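Local structure of heroin esterase (Rhodococcus sp., 1LZL) at residues Phe185-Glu190 / Tyr253-Glu258; Glu281-Pro286 / Ser301-Ala306; Pro207-Pro212 / Asp260-Glu265; Leu191-Glu196 / Pro240-Asp245. The protein probably hydrolyses acetyl esters such as those of heroin, as an esterase of the alpha/beta hydrolase fold. All blocks are in the same frame, centred on the assembly; numbering follows the deposited sequence.

Interaction 1 (Phe185-Glu190 / Tyr253-Glu258)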
loop_
_atom_site.group_PDB
_atom_site.type_symbol
_atom_site.label_atom_id
_atom_site.label_comp_id
_atom_site.label_asym_id
_atom_site.label_seq_id
_atom_site.Cartn_x
_atom_site.Cartn_y
_atom_site.Cartn_z
ATOM N N PHE A 185 -6.448 3.569 -4.005
ATOM C CA PHE A 185 -5.531 4.534 -3.399
ATOM C C PHE A 185 -4.138 3.903 -3.324
ATOM O O PHE A 185 -3.963 2.945 -2.523
ATOM C CB PHE A 185 -6.067 4.938 -2.017
ATOM C CG PHE A 185 -5.185 5.957 -1.328
ATOM C CD1 PHE A 185 -4.071 5.612 -0.558
ATOM C CD2 PHE A 185 -5.475 7.301 -1.483
ATOM C CE1 PHE A 185 -3.279 6.585 0.009
ATOM C CE2 PHE A 185 -4.685 8.272 -0.887
ATOM C CZ PHE A 185 -3.578 7.931 -0.153
ATOM N N LEU A 186 -3.215 4.433 -4.094
ATOM C CA LEU A 186 -1.898 3.836 -4.230
ATOM C C LEU A 186 -0.822 4.783 -3.743
ATOM O O LEU A 186 -0.545 5.796 -4.443
ATOM C CB LEU A 186 -1.666 3.433 -5.712
ATOM C CG LEU A 186 -2.748 2.512 -6.303
ATOM C CD1 LEU A 186 -2.396 2.162 -7.743
ATOM C CD2 LEU A 186 -2.937 1.228 -5.478
ATOM N N GLU A 187 -0.212 4.514 -2.606
ATOM C CA GLU A 187 0.812 5.433 -2.108
ATOM C C GLU A 187 2.184 4.837 -2.336
ATOM O O GLU A 187 2.414 3.710 -1.852
ATOM C CB GLU A 187 0.518 5.665 -0.612
ATOM C CG GLU A 187 1.434 6.569 0.153
ATOM C CD GLU A 187 0.892 6.920 1.550
ATOM O OE1 GLU A 187 0.072 6.168 2.118
ATOM O OE2 GLU A 187 1.347 8.000 2.040
ATOM N N ILE A 188 3.058 5.571 -3.003
ATOM C CA ILE A 188 4.420 5.111 -3.344
ATOM C C ILE A 188 4.417 3.624 -3.736
ATOM O O ILE A 188 5.157 2.803 -3.232
ATOM C CB ILE A 188 5.432 5.451 -2.249
ATOM C CG1 ILE A 188 5.175 4.854 -0.840
ATOM C CG2 ILE A 188 5.569 6.959 -2.160
ATOM C CD1 ILE A 188 6.210 5.205 0.232
ATOM N N PRO A 189 3.536 3.227 -4.684
ATOM C CA PRO A 189 3.368 1.789 -4.912
ATOM C C PRO A 189 4.551 1.084 -5.553
ATOM O O PRO A 189 5.250 1.695 -6.383
ATOM C CB PRO A 189 2.164 1.751 -5.903
ATOM C CG PRO A 189 2.240 3.071 -6.626
ATOM C CD PRO A 189 2.656 4.059 -5.544
ATOM N N GLU A 190 4.760 -0.197 -5.251
ATOM C CA GLU A 190 5.761 -1.098 -5.811
ATOM C C GLU A 190 5.043 -1.980 -6.824
ATOM O O GLU A 190 4.296 -2.899 -6.447
ATOM C CB GLU A 190 6.391 -1.905 -4.683
ATOM C CG GLU A 190 7.475 -2.875 -5.136
ATOM C CD GLU A 190 8.114 -3.618 -3.983
ATOM O OE1 GLU A 190 7.701 -3.474 -2.826
ATOM O OE2 GLU A 190 9.069 -4.375 -4.301
ATOM N N TYR A 253 -6.078 7.412 -6.879
ATOM C CA TYR A 253 -5.141 8.393 -6.381
ATOM C C TYR A 253 -3.786 7.678 -6.385
ATOM O O TYR A 253 -3.725 6.549 -5.852
ATOM C CB TYR A 253 -5.486 8.868 -4.967
ATOM C CG TYR A 253 -4.446 9.828 -4.397
ATOM C CD1 TYR A 253 -3.343 9.384 -3.674
ATOM C CD2 TYR A 253 -4.568 11.200 -4.630
ATOM C CE1 TYR A 253 -2.396 10.253 -3.178
ATOM C CE2 TYR A 253 -3.636 12.126 -4.124
ATOM C CZ TYR A 253 -2.560 11.618 -3.408
ATOM O OH TYR A 253 -1.591 12.444 -2.875
ATOM N N LEU A 254 -2.729 8.287 -6.899
ATOM C CA LEU A 254 -1.389 7.658 -6.861
ATOM C C LEU A 254 -0.371 8.714 -6.493
ATOM O O LEU A 254 -0.312 9.765 -7.169
ATOM C CB LEU A 254 -1.064 7.021 -8.221
ATOM C CG LEU A 254 0.071 5.997 -8.215
ATOM C CD1 LEU A 254 -0.059 5.015 -9.356
ATOM C CD2 LEU A 254 1.448 6.683 -8.302
ATOM N N SER A 255 0.403 8.522 -5.439
ATOM C CA SER A 255 1.466 9.447 -5.074
ATOM C C SER A 255 2.825 8.782 -5.223
ATOM O O SER A 255 3.023 7.578 -5.012
ATOM C CB SER A 255 1.288 9.976 -3.638
ATOM O OG SER A 255 1.319 8.852 -2.733
ATOM N N THR A 256 3.823 9.588 -5.597
ATOM C CA THR A 256 5.223 9.172 -5.692
ATOM C C THR A 256 6.084 10.230 -5.017
ATOM O O THR A 256 5.698 11.379 -4.736
ATOM C CB THR A 256 5.638 8.992 -7.171
ATOM O OG1 THR A 256 5.448 10.240 -7.866
ATOM C CG2 THR A 256 4.800 7.923 -7.866
ATOM N N MET A 257 7.327 9.837 -4.705
ATOM C CA MET A 257 8.310 10.676 -4.040
ATOM C C MET A 257 9.510 10.876 -4.953
ATOM O O MET A 257 9.838 10.011 -5.741
ATOM C CB MET A 257 8.732 10.061 -2.713
ATOM C CG MET A 257 7.565 9.751 -1.794
ATOM S SD MET A 257 6.730 11.204 -1.149
ATOM C CE MET A 257 5.015 10.792 -1.334
ATOM N N GLU A 258 10.154 12.046 -4.800
ATOM C CA GLU A 258 11.206 12.395 -5.756
ATOM C C GLU A 258 12.386 11.422 -5.801
ATOM O O GLU A 258 12.841 11.037 -6.870
ATOM C CB GLU A 258 11.699 13.801 -5.390
ATOM C CG GLU A 258 12.763 14.255 -6.388
ATOM C CD GLU A 258 13.266 15.670 -6.224
ATOM O OE1 GLU A 258 12.456 16.541 -5.849
ATOM O OE2 GLU A 258 14.486 15.893 -6.520
HETATM O O HOH W 1 1.519 10.202 -0.259
#
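Three backbone hydrogen bonds join Leu-186 and Ile-188 to Tyr-253 and Ser-255. Leu-186 N gives to Tyr-253 O at 2.8 Å, and Leu-186 O takes Ser-255 N at 3.1 Å. Ile-188 N reaches Ser-255 O by a more bent bond, 134° at the hydrogen. These are neighbouring parallel strands, 183-187 and 252-257, of the central sheet of the alpha/beta hydrolase fold. Ile-188 lies just past its strand and touches Asp-260 and His-290, two members of the probable catalytic triad. Among the apolar contacts, the Phe-185 and Tyr-253 rings point the same way. Their planes are 7° apart but slid, with little overlap; Phe-185 CE2 comes 3.3 Å from Tyr-253 CD1. With an alanine for Phe-185, a gap would probably open beside the tyrosine ring and under Ala-308 and Ile-312 of helix 299-315. On the other face, Leu-254 CG meets Pro-189 CG at 4.0 Å. Past the strand end, Ile-188 CG2 presses on Met-257 CG at 3.5 Å, a tight carbon pair; chi1 of 60° sets CG2 beside the backbone N. Polar contact between side chains runs through a water, which donates to Glu-187 OE2 and lies 2.8 Å from Ser-255 OG.

Interaction 2 (Glu281-Pro286 / Ser301-Ala306). Unlike the reference sequence in segment 301-306: Ser-301 (reference Arg).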
loop_
_atom_site.group_PDB
_atom_site.type_symbol
_atom_site.label_atom_id
_atom_site.label_comp_id
_atom_site.label_asym_id
_atom_site.label_seq_id
_atom_site.Cartn_x
_atom_site.Cartn_y
_atom_site.Cartn_z
ATOM N N GLU A 281 -5.847 11.020 -9.944
ATOM C CA GLU A 281 -5.050 12.086 -9.349
ATOM C C GLU A 281 -3.654 11.503 -9.165
ATOM O O GLU A 281 -3.497 10.480 -8.497
ATOM C CB GLU A 281 -5.594 12.515 -7.982
ATOM C CG GLU A 281 -4.770 13.642 -7.378
ATOM C CD GLU A 281 -5.448 14.392 -6.260
ATOM O OE1 GLU A 281 -6.559 13.981 -5.795
ATOM O OE2 GLU A 281 -4.893 15.389 -5.822
ATOM N N LEU A 282 -2.689 12.156 -9.791
ATOM C CA LEU A 282 -1.286 11.761 -9.700
ATOM C C LEU A 282 -0.513 12.883 -9.005
ATOM O O LEU A 282 -0.667 14.043 -9.404
ATOM C CB LEU A 282 -0.672 11.507 -11.092
ATOM C CG LEU A 282 0.869 11.386 -11.117
ATOM C CD1 LEU A 282 1.364 10.190 -10.299
ATOM C CD2 LEU A 282 1.300 11.281 -12.578
ATOM N N HIS A 283 0.245 12.602 -7.959
ATOM C CA HIS A 283 1.035 13.642 -7.316
ATOM C C HIS A 283 2.415 13.109 -6.975
ATOM O O HIS A 283 2.525 12.204 -6.128
ATOM C CB HIS A 283 0.288 14.106 -6.071
ATOM C CG HIS A 283 0.737 15.463 -5.611
ATOM N ND1 HIS A 283 0.013 16.162 -4.663
ATOM C CD2 HIS A 283 1.784 16.231 -5.951
ATOM C CE1 HIS A 283 0.626 17.315 -4.446
ATOM N NE2 HIS A 283 1.711 17.406 -5.216
ATOM N N SER A 284 3.430 13.648 -7.666
ATOM C CA SER A 284 4.831 13.375 -7.283
ATOM C C SER A 284 5.292 14.553 -6.455
ATOM O O SER A 284 5.303 15.717 -6.903
ATOM C CB SER A 284 5.675 13.188 -8.520
ATOM O OG SER A 284 6.924 12.509 -8.275
ATOM N N PHE A 285 5.680 14.283 -5.206
ATOM C CA PHE A 285 5.971 15.350 -4.247
ATOM C C PHE A 285 7.447 15.712 -4.348
ATOM O O PHE A 285 8.294 14.802 -4.572
ATOM C CB PHE A 285 5.651 14.857 -2.822
ATOM C CG PHE A 285 4.168 14.863 -2.502
ATOM C CD1 PHE A 285 3.396 13.756 -2.847
ATOM C CD2 PHE A 285 3.549 15.966 -1.909
ATOM C CE1 PHE A 285 2.025 13.724 -2.623
ATOM C CE2 PHE A 285 2.168 15.954 -1.671
ATOM C CZ PHE A 285 1.433 14.840 -2.034
ATOM N N PRO A 286 7.800 16.989 -4.257
ATOM C CA PRO A 286 9.192 17.409 -4.432
ATOM C C PRO A 286 10.013 17.226 -3.155
ATOM O O PRO A 286 9.503 17.413 -2.041
ATOM C CB PRO A 286 8.995 18.906 -4.749
ATOM C CG PRO A 286 7.839 19.311 -3.890
ATOM C CD PRO A 286 6.879 18.121 -3.976
ATOM N N SER A 301 5.132 16.462 4.218
ATOM C CA SER A 301 4.412 15.289 4.739
ATOM C C SER A 301 3.001 15.682 5.162
ATOM O O SER A 301 2.019 14.983 4.827
ATOM C CB SER A 301 5.195 14.672 5.908
ATOM O OG SER A 301 6.474 14.241 5.465
ATOM N N GLU A 302 2.850 16.798 5.870
ATOM C CA GLU A 302 1.505 17.254 6.294
ATOM C C GLU A 302 0.631 17.502 5.082
ATOM O O GLU A 302 -0.535 17.080 5.095
ATOM C CB GLU A 302 1.596 18.497 7.217
ATOM C CG GLU A 302 2.309 18.102 8.536
ATOM C CD GLU A 302 2.506 19.322 9.418
ATOM O OE1 GLU A 302 2.251 20.459 8.958
ATOM O OE2 GLU A 302 2.891 19.104 10.585
ATOM N N ARG A 303 1.165 18.174 4.057
ATOM C CA ARG A 303 0.404 18.377 2.825
ATOM C C ARG A 303 -0.023 17.043 2.203
ATOM O O ARG A 303 -1.166 16.898 1.729
ATOM C CB ARG A 303 1.238 19.050 1.749
ATOM C CG ARG A 303 1.496 20.532 1.873
ATOM C CD ARG A 303 1.918 21.087 0.549
ATOM N NE ARG A 303 3.246 20.814 -0.008
ATOM C CZ ARG A 303 3.368 20.425 -1.293
ATOM N NH1 ARG A 303 2.331 20.240 -2.116
ATOM N NH2 ARG A 303 4.558 20.191 -1.859
ATOM N N GLY A 304 0.902 16.086 2.152
ATOM C CA GLY A 304 0.569 14.770 1.564
ATOM C C GLY A 304 -0.519 14.054 2.344
ATOM O O GLY A 304 -1.451 13.472 1.802
ATOM N N ALA A 305 -0.390 14.102 3.676
ATOM C CA ALA A 305 -1.404 13.464 4.539
ATOM C C ALA A 305 -2.783 14.068 4.427
ATOM O O ALA A 305 -3.813 13.385 4.389
ATOM C CB ALA A 305 -0.912 13.498 6.003
ATOM N N ALA A 306 -2.813 15.404 4.383
ATOM C CA ALA A 306 -4.115 16.082 4.215
ATOM C C ALA A 306 -4.746 15.719 2.892
ATOM O O ALA A 306 -5.954 15.484 2.773
ATOM C CB ALA A 306 -3.927 17.583 4.356
#
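Phe-285 points its ring from strand 280-285 at helix 299-315, and its CZ lies 3.7 Å from Gly-304 CA. The ring packs directly on the helix backbone at this glycine. Strand and helix run nearly antiparallel, at 166°. They form the last strand-to-helix connection of the alpha/beta hydrolase fold, at the edge of the sheet. Arg-303 is bent at chi3 (-73°), which turns its guanidinium back over the end of the strand. One face of that group lies over Phe-285 CD2. Its edge meets Pro-286, with NH2 3.8 Å from CD. The His-283 ring is turned 55° from the guanidinium plane, and its CE1 edge stands 4.1 Å from Arg-303 NH1. One face of the same histidine ring takes Phe-285 CZ, 3.2 Å above its plane and offset toward the rim. His-283 ND1 is hydrogen-bonded to Glu-307, one helical turn beyond Arg-303, so the imidazole is held from the helix side. No hydrogen bond or salt bridge joins the two segments. The guanidinium contributes its flat surface and its edge, and the contact is van der Waals in kind. The nearby arginine charge would probably disfavour a protonated His-283, while Glu-307 would tend to favour one.

Interaction 3 (Pro207-Pro212 / Asp260-Glu265)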
loop_
_atom_site.group_PDB
_atom_site.type_symbol
_atom_site.label_atom_id
_atom_site.label_comp_id
_atom_site.label_asym_id
_atom_site.label_seq_id
_atom_site.Cartn_x
_atom_site.Cartn_y
_atom_site.Cartn_z
ATOM N N PRO A 207 17.507 6.937 0.397
ATOM C CA PRO A 207 16.988 6.608 1.720
ATOM C C PRO A 207 15.884 5.531 1.668
ATOM O O PRO A 207 14.997 5.611 0.818
ATOM C CB PRO A 207 16.433 7.948 2.183
ATOM C CG PRO A 207 17.261 8.985 1.475
ATOM C CD PRO A 207 17.390 8.397 0.085
ATOM N N LEU A 208 16.016 4.562 2.576
ATOM C CA LEU A 208 15.102 3.488 2.883
ATOM C C LEU A 208 14.920 2.504 1.753
ATOM O O LEU A 208 15.025 1.264 1.954
ATOM C CB LEU A 208 13.761 4.084 3.337
ATOM C CG LEU A 208 13.863 4.876 4.653
ATOM C CD1 LEU A 208 12.459 5.238 5.095
ATOM C CD2 LEU A 208 14.648 4.053 5.659
ATOM N N TRP A 209 14.584 2.911 0.523
ATOM C CA TRP A 209 14.417 2.013 -0.614
ATOM C C TRP A 209 15.416 2.432 -1.683
ATOM O O TRP A 209 15.690 3.627 -1.806
ATOM C CB TRP A 209 13.011 2.040 -1.191
ATOM C CG TRP A 209 12.577 0.743 -1.855
ATOM C CD1 TRP A 209 12.224 0.508 -3.139
ATOM C CD2 TRP A 209 12.459 -0.531 -1.173
ATOM N NE1 TRP A 209 11.884 -0.822 -3.340
ATOM C CE2 TRP A 209 12.032 -1.451 -2.139
ATOM C CE3 TRP A 209 12.698 -0.886 0.160
ATOM C CZ2 TRP A 209 11.809 -2.808 -1.811
ATOM C CZ3 TRP A 209 12.478 -2.245 0.475
ATOM C CH2 TRP A 209 12.053 -3.161 -0.489
ATOM N N HIS A 210 15.841 1.440 -2.432
ATOM C CA HIS A 210 16.948 1.597 -3.377
ATOM C C HIS A 210 16.970 0.352 -4.224
ATOM O O HIS A 210 16.313 -0.674 -3.906
ATOM C CB HIS A 210 18.266 1.880 -2.659
ATOM C CG HIS A 210 18.585 0.936 -1.531
ATOM N ND1 HIS A 210 18.778 1.370 -0.234
ATOM C CD2 HIS A 210 18.706 -0.423 -1.536
ATOM C CE1 HIS A 210 19.020 0.298 0.510
ATOM N NE2 HIS A 210 18.988 -0.771 -0.265
ATOM N N ARG A 211 17.759 0.399 -5.296
ATOM C CA ARG A 211 17.771 -0.712 -6.225
ATOM C C ARG A 211 18.184 -2.035 -5.545
ATOM O O ARG A 211 17.525 -3.059 -5.800
ATOM C CB ARG A 211 18.675 -0.351 -7.390
ATOM C CG ARG A 211 18.585 -1.418 -8.493
ATOM C CD ARG A 211 19.580 -1.048 -9.600
ATOM N NE ARG A 211 19.549 -2.137 -10.581
ATOM C CZ ARG A 211 18.633 -2.206 -11.533
ATOM N NH1 ARG A 211 17.681 -1.289 -11.682
ATOM N NH2 ARG A 211 18.628 -3.213 -12.400
ATOM N N PRO A 212 19.190 -2.116 -4.708
ATOM C CA PRO A 212 19.468 -3.384 -4.021
ATOM C C PRO A 212 18.281 -3.932 -3.252
ATOM O O PRO A 212 18.015 -5.159 -3.360
ATOM C CB PRO A 212 20.646 -3.033 -3.082
ATOM C CG PRO A 212 21.348 -1.963 -3.851
ATOM C CD PRO A 212 20.230 -1.094 -4.385
ATOM N N ASP A 260 12.637 8.373 -4.577
ATOM C CA ASP A 260 12.232 6.980 -4.469
ATOM C C ASP A 260 12.509 6.206 -5.728
ATOM O O ASP A 260 12.080 6.587 -6.864
ATOM C CB ASP A 260 10.728 6.980 -4.174
ATOM C CG ASP A 260 10.120 5.635 -3.869
ATOM O OD1 ASP A 260 10.808 4.595 -4.005
ATOM O OD2 ASP A 260 8.954 5.646 -3.445
ATOM N N PRO A 261 13.185 5.060 -5.724
ATOM C CA PRO A 261 13.366 4.271 -6.938
ATOM C C PRO A 261 12.016 3.872 -7.568
ATOM O O PRO A 261 11.951 3.625 -8.766
ATOM C CB PRO A 261 14.020 2.960 -6.451
ATOM C CG PRO A 261 14.198 3.104 -5.008
ATOM C CD PRO A 261 13.803 4.453 -4.518
ATOM N N LEU A 262 10.943 3.778 -6.809
ATOM C CA LEU A 262 9.611 3.421 -7.321
ATOM C C LEU A 262 8.947 4.579 -8.042
ATOM O O LEU A 262 7.832 4.405 -8.594
ATOM C CB LEU A 262 8.740 3.010 -6.132
ATOM C CG LEU A 262 9.236 1.795 -5.323
ATOM C CD1 LEU A 262 8.339 1.547 -4.128
ATOM C CD2 LEU A 262 9.309 0.577 -6.224
ATOM N N ARG A 263 9.541 5.768 -8.034
ATOM C CA ARG A 263 8.831 6.947 -8.563
ATOM C C ARG A 263 8.368 6.760 -9.988
ATOM O O ARG A 263 7.205 7.015 -10.344
ATOM C CB ARG A 263 9.821 8.137 -8.458
ATOM C CG ARG A 263 9.247 9.454 -8.987
ATOM C CD ARG A 263 10.460 10.405 -9.207
ATOM N NE ARG A 263 11.198 10.006 -10.386
ATOM C CZ ARG A 263 12.496 10.318 -10.596
ATOM N NH1 ARG A 263 13.173 11.011 -9.684
ATOM N NH2 ARG A 263 13.058 9.902 -11.726
ATOM N N ASP A 264 9.278 6.336 -10.883
ATOM C CA ASP A 264 8.897 6.342 -12.289
ATOM C C ASP A 264 7.835 5.287 -12.544
ATOM O O ASP A 264 6.926 5.586 -13.354
ATOM C CB ASP A 264 10.106 6.060 -13.194
ATOM C CG ASP A 264 11.133 7.174 -13.206
ATOM O OD1 ASP A 264 10.940 8.230 -12.570
ATOM O OD2 ASP A 264 12.176 6.960 -13.861
ATOM N N GLU A 265 7.875 4.092 -11.940
ATOM C CA GLU A 265 6.839 3.103 -12.283
ATOM C C GLU A 265 5.494 3.588 -11.788
ATOM O O GLU A 265 4.459 3.283 -12.362
ATOM C CB GLU A 265 7.249 1.736 -11.724
ATOM C CG GLU A 265 7.185 1.596 -10.215
ATOM C CD GLU A 265 8.125 0.474 -9.745
ATOM O OE1 GLU A 265 9.328 0.591 -10.049
ATOM O OE2 GLU A 265 7.653 -0.500 -9.108
#
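Trp-209 packs against Pro-261 and Leu-262 in the turn that follows strand 252-257. Asp-260, at the start of this turn, is probably the acid of the Ser-His-Asp triad of the alpha/beta hydrolase fold. Its OD2 is hydrogen-bonded to His-290. The tight part of the contact is the proline. Pro-261 CD sits 3.4 Å from Trp-209 O, and its CG is 3.5 Å from His-210 N. The proline ring therefore lies along the peptide between Trp-209 and His-210. The indole crosses it at about a right angle, with CD1 3.8 Å from Pro-261 CG. Trp-209 has CG swung away from its backbone N (chi1 -152°), and this brings CD1 of the indole to the turn. The same CD1 is 3.9 Å from Leu-262 CG, and NE1 lies 4.1 Å from Leu-262 CD2. The indole also meets the rings of His-290 and Phe-23, so it is packed from several directions close to the probable active site. The loose part lies toward the start of helix 211-222. The side chain of His-210, at the N-cap position, leaves the backbone away from the turn; it is the His-210 backbone that touches Pro-261. Arg-211 is only grazed. It is partly exposed, and its NH1 binds Met-200 O and Leu-195 O. No hydrogen bond crosses between the segments. The turn is fastened from within: Leu-262 N gives a nearly straight bond, 165° at the hydrogen, to Asp-260 OD1, which it meets from above the carboxylate plane at 2.9 Å.

Interaction 4 (Leu191-Glu196 / Pro240-Asp245)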
loop_
_atom_site.group_PDB
_atom_site.type_symbol
_atom_site.label_atom_id
_atom_site.label_comp_id
_atom_site.label_asym_id
_atom_site.label_seq_id
_atom_site.Cartn_x
_atom_site.Cartn_y
_atom_site.Cartn_z
ATOM N N LEU A 191 5.254 -1.679 -8.126
ATOM C CA LEU A 191 4.365 -2.184 -9.190
ATOM C C LEU A 191 5.048 -3.030 -10.264
ATOM O O LEU A 191 4.400 -3.788 -10.961
ATOM C CB LEU A 191 3.684 -1.007 -9.900
ATOM C CG LEU A 191 2.744 -0.140 -9.052
ATOM C CD1 LEU A 191 2.462 1.177 -9.768
ATOM C CD2 LEU A 191 1.468 -0.892 -8.723
ATOM N N ASP A 192 6.375 -2.846 -10.421
ATOM C CA ASP A 192 7.041 -3.419 -11.608
ATOM C C ASP A 192 8.309 -4.153 -11.227
ATOM O O ASP A 192 9.219 -3.518 -10.690
ATOM C CB ASP A 192 7.363 -2.231 -12.545
ATOM C CG ASP A 192 7.766 -2.665 -13.944
ATOM O OD1 ASP A 192 8.126 -3.867 -14.066
ATOM O OD2 ASP A 192 7.749 -1.859 -14.892
ATOM N N ASP A 193 8.368 -5.464 -11.466
ATOM C CA ASP A 193 9.533 -6.249 -11.046
ATOM C C ASP A 193 10.712 -6.032 -11.981
ATOM O O ASP A 193 11.798 -6.505 -11.646
ATOM C CB ASP A 193 9.188 -7.744 -11.019
ATOM C CG ASP A 193 8.753 -8.206 -12.393
ATOM O OD1 ASP A 193 7.758 -7.716 -12.948
ATOM O OD2 ASP A 193 9.470 -9.086 -12.919
ATOM N N ARG A 194 10.501 -5.379 -13.105
ATOM C CA ARG A 194 11.558 -5.384 -14.143
ATOM C C ARG A 194 12.657 -4.414 -13.809
ATOM O O ARG A 194 13.771 -4.567 -14.378
ATOM C CB ARG A 194 10.925 -5.064 -15.493
ATOM C CG ARG A 194 10.033 -6.191 -15.943
ATOM C CD ARG A 194 9.112 -5.828 -17.065
ATOM N NE ARG A 194 8.190 -4.744 -16.735
ATOM C CZ ARG A 194 7.244 -4.277 -17.531
ATOM N NH1 ARG A 194 7.021 -4.770 -18.745
ATOM N NH2 ARG A 194 6.479 -3.285 -17.084
ATOM N N LEU A 195 12.489 -3.425 -12.963
ATOM C CA LEU A 195 13.597 -2.555 -12.506
ATOM C C LEU A 195 14.299 -1.845 -13.664
ATOM O O LEU A 195 15.524 -1.687 -13.628
ATOM C CB LEU A 195 14.576 -3.319 -11.585
ATOM C CG LEU A 195 13.920 -4.244 -10.543
ATOM C CD1 LEU A 195 14.963 -4.845 -9.587
ATOM C CD2 LEU A 195 12.846 -3.522 -9.749
ATOM N N GLU A 196 13.494 -1.433 -14.654
ATOM C CA GLU A 196 14.101 -0.830 -15.867
ATOM C C GLU A 196 13.845 0.640 -16.040
ATOM O O GLU A 196 14.379 1.263 -16.971
ATOM C CB GLU A 196 13.590 -1.565 -17.115
ATOM C CG GLU A 196 12.084 -1.539 -17.419
ATOM C CD GLU A 196 11.653 -2.597 -18.417
ATOM O OE1 GLU A 196 12.486 -3.426 -18.884
ATOM O OE2 GLU A 196 10.455 -2.647 -18.792
ATOM N N PRO A 240 1.561 -5.335 -11.368
ATOM C CA PRO A 240 0.527 -4.643 -12.143
ATOM C C PRO A 240 1.073 -3.838 -13.309
ATOM O O PRO A 240 0.334 -3.663 -14.298
ATOM C CB PRO A 240 -0.130 -3.749 -11.077
ATOM C CG PRO A 240 -0.008 -4.590 -9.815
ATOM C CD PRO A 240 1.376 -5.166 -9.894
ATOM N N SER A 241 2.314 -3.345 -13.262
ATOM C CA SER A 241 2.827 -2.620 -14.427
ATOM C C SER A 241 2.842 -3.498 -15.683
ATOM O O SER A 241 2.853 -2.928 -16.786
ATOM C CB SER A 241 4.251 -2.144 -14.131
ATOM O OG SER A 241 4.270 -1.237 -13.025
ATOM N N ARG A 242 2.876 -4.816 -15.523
ATOM C CA ARG A 242 2.825 -5.707 -16.717
ATOM C C ARG A 242 1.442 -5.802 -17.309
ATOM O O ARG A 242 1.283 -6.349 -18.428
ATOM C CB ARG A 242 3.355 -7.080 -16.312
ATOM C CG ARG A 242 4.861 -7.062 -16.035
ATOM C CD ARG A 242 5.285 -8.466 -15.630
ATOM N NE ARG A 242 6.696 -8.630 -15.310
ATOM C CZ ARG A 242 7.577 -9.281 -16.071
ATOM N NH1 ARG A 242 7.203 -9.814 -17.234
ATOM N NH2 ARG A 242 8.831 -9.399 -15.687
ATOM N N ALA A 243 0.402 -5.308 -16.655
ATOM C CA ALA A 243 -0.900 -5.407 -17.322
ATOM C C ALA A 243 -1.031 -4.495 -18.527
ATOM O O ALA A 243 -0.604 -3.358 -18.461
ATOM C CB ALA A 243 -1.972 -4.970 -16.331
ATOM N N THR A 244 -1.654 -4.953 -19.593
ATOM C CA THR A 244 -1.834 -4.161 -20.794
ATOM C C THR A 244 -3.227 -3.545 -20.910
ATOM O O THR A 244 -3.426 -2.573 -21.649
ATOM C CB THR A 244 -1.574 -5.034 -22.060
ATOM O OG1 THR A 244 -2.414 -6.188 -22.003
ATOM C CG2 THR A 244 -0.126 -5.470 -22.067
ATOM N N ASP A 245 -4.232 -4.062 -20.220
ATOM C CA ASP A 245 -5.558 -3.467 -20.289
ATOM C C ASP A 245 -5.896 -2.883 -18.914
ATOM O O ASP A 245 -6.183 -3.622 -17.965
ATOM C CB ASP A 245 -6.607 -4.478 -20.713
ATOM C CG ASP A 245 -8.024 -3.973 -20.478
ATOM O OD1 ASP A 245 -8.253 -2.751 -20.634
ATOM O OD2 ASP A 245 -8.899 -4.794 -20.124
#
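The backbones come together at Leu-191 and Ser-241, where Ser-241 N gives a 3.1 Å hydrogen bond to Leu-191 O from above the carbonyl plane. Around it, Ser-241 OG lies close to Leu-191 CB and Asp-192 CB, and Leu-191 CD2 touches Pro-240 CB at 4.0 Å. The charged end of the contact is built from two arginine-aspartate pairs. Arg-242 grips Asp-193 side-on: NE gives to OD1 at 2.7 Å and NH2 to OD2 at 2.9 Å. Both oxygens use their syn lone pairs, and the carboxylate lies 22° from the guanidinium plane. Asp-193 has CG between its backbone N and carbonyl carbon (chi1 60°), which turns the carboxylate toward the arginine. Asp-193 OD2 also binds Tyr-226 OH. These loops lie beyond strand 183-187 and before strand 252-257 of the alpha/beta hydrolase fold, and Leu-191 and Pro-240 pack on helices 161-176 and 263-275. Within the first loop an Asx turn forms, as Arg-194 N bonds to Asp-192 OD1. Arg-194 NE bonds to that same oxygen at 2.8 Å, and NH2 bonds to OD2. The Arg-194 guanidinium has Arg-242 CG over the centre of one face and Glu-196 OE2 toward the rim of the opposite face, a long contact of charges only. Were Arg-194 a leucine, Asp-192 is likely to lose its charge partner and the Arg-242 chain part of its cover. The two arginine NE atoms are 4.4 Å apart, a closeness that the two aspartates probably offset.

Interaction 1 is the core of the set, a parallel strand pair made by backbone bonds and buried apolar side chains. Interaction 2 continues the same sheet outward: strands 252-257 and 280-285 are neighbours, and Thr-256 OG1 probably bonds to Ser-284 OG. It is a surface contact, and no hydrogen bond joins its segments. Interaction 3 is buried and apolar too, but it joins loops beside the probable triad; Ile-188 O packs on Leu-262 CD1. Interaction 4 is partly buried and alone has salt bridges between its segments. Glu-265 probably ties it to interaction 3 through Leu-191 N. Interactions 2 and 4 do not touch, their centres lying about 23 Å apart.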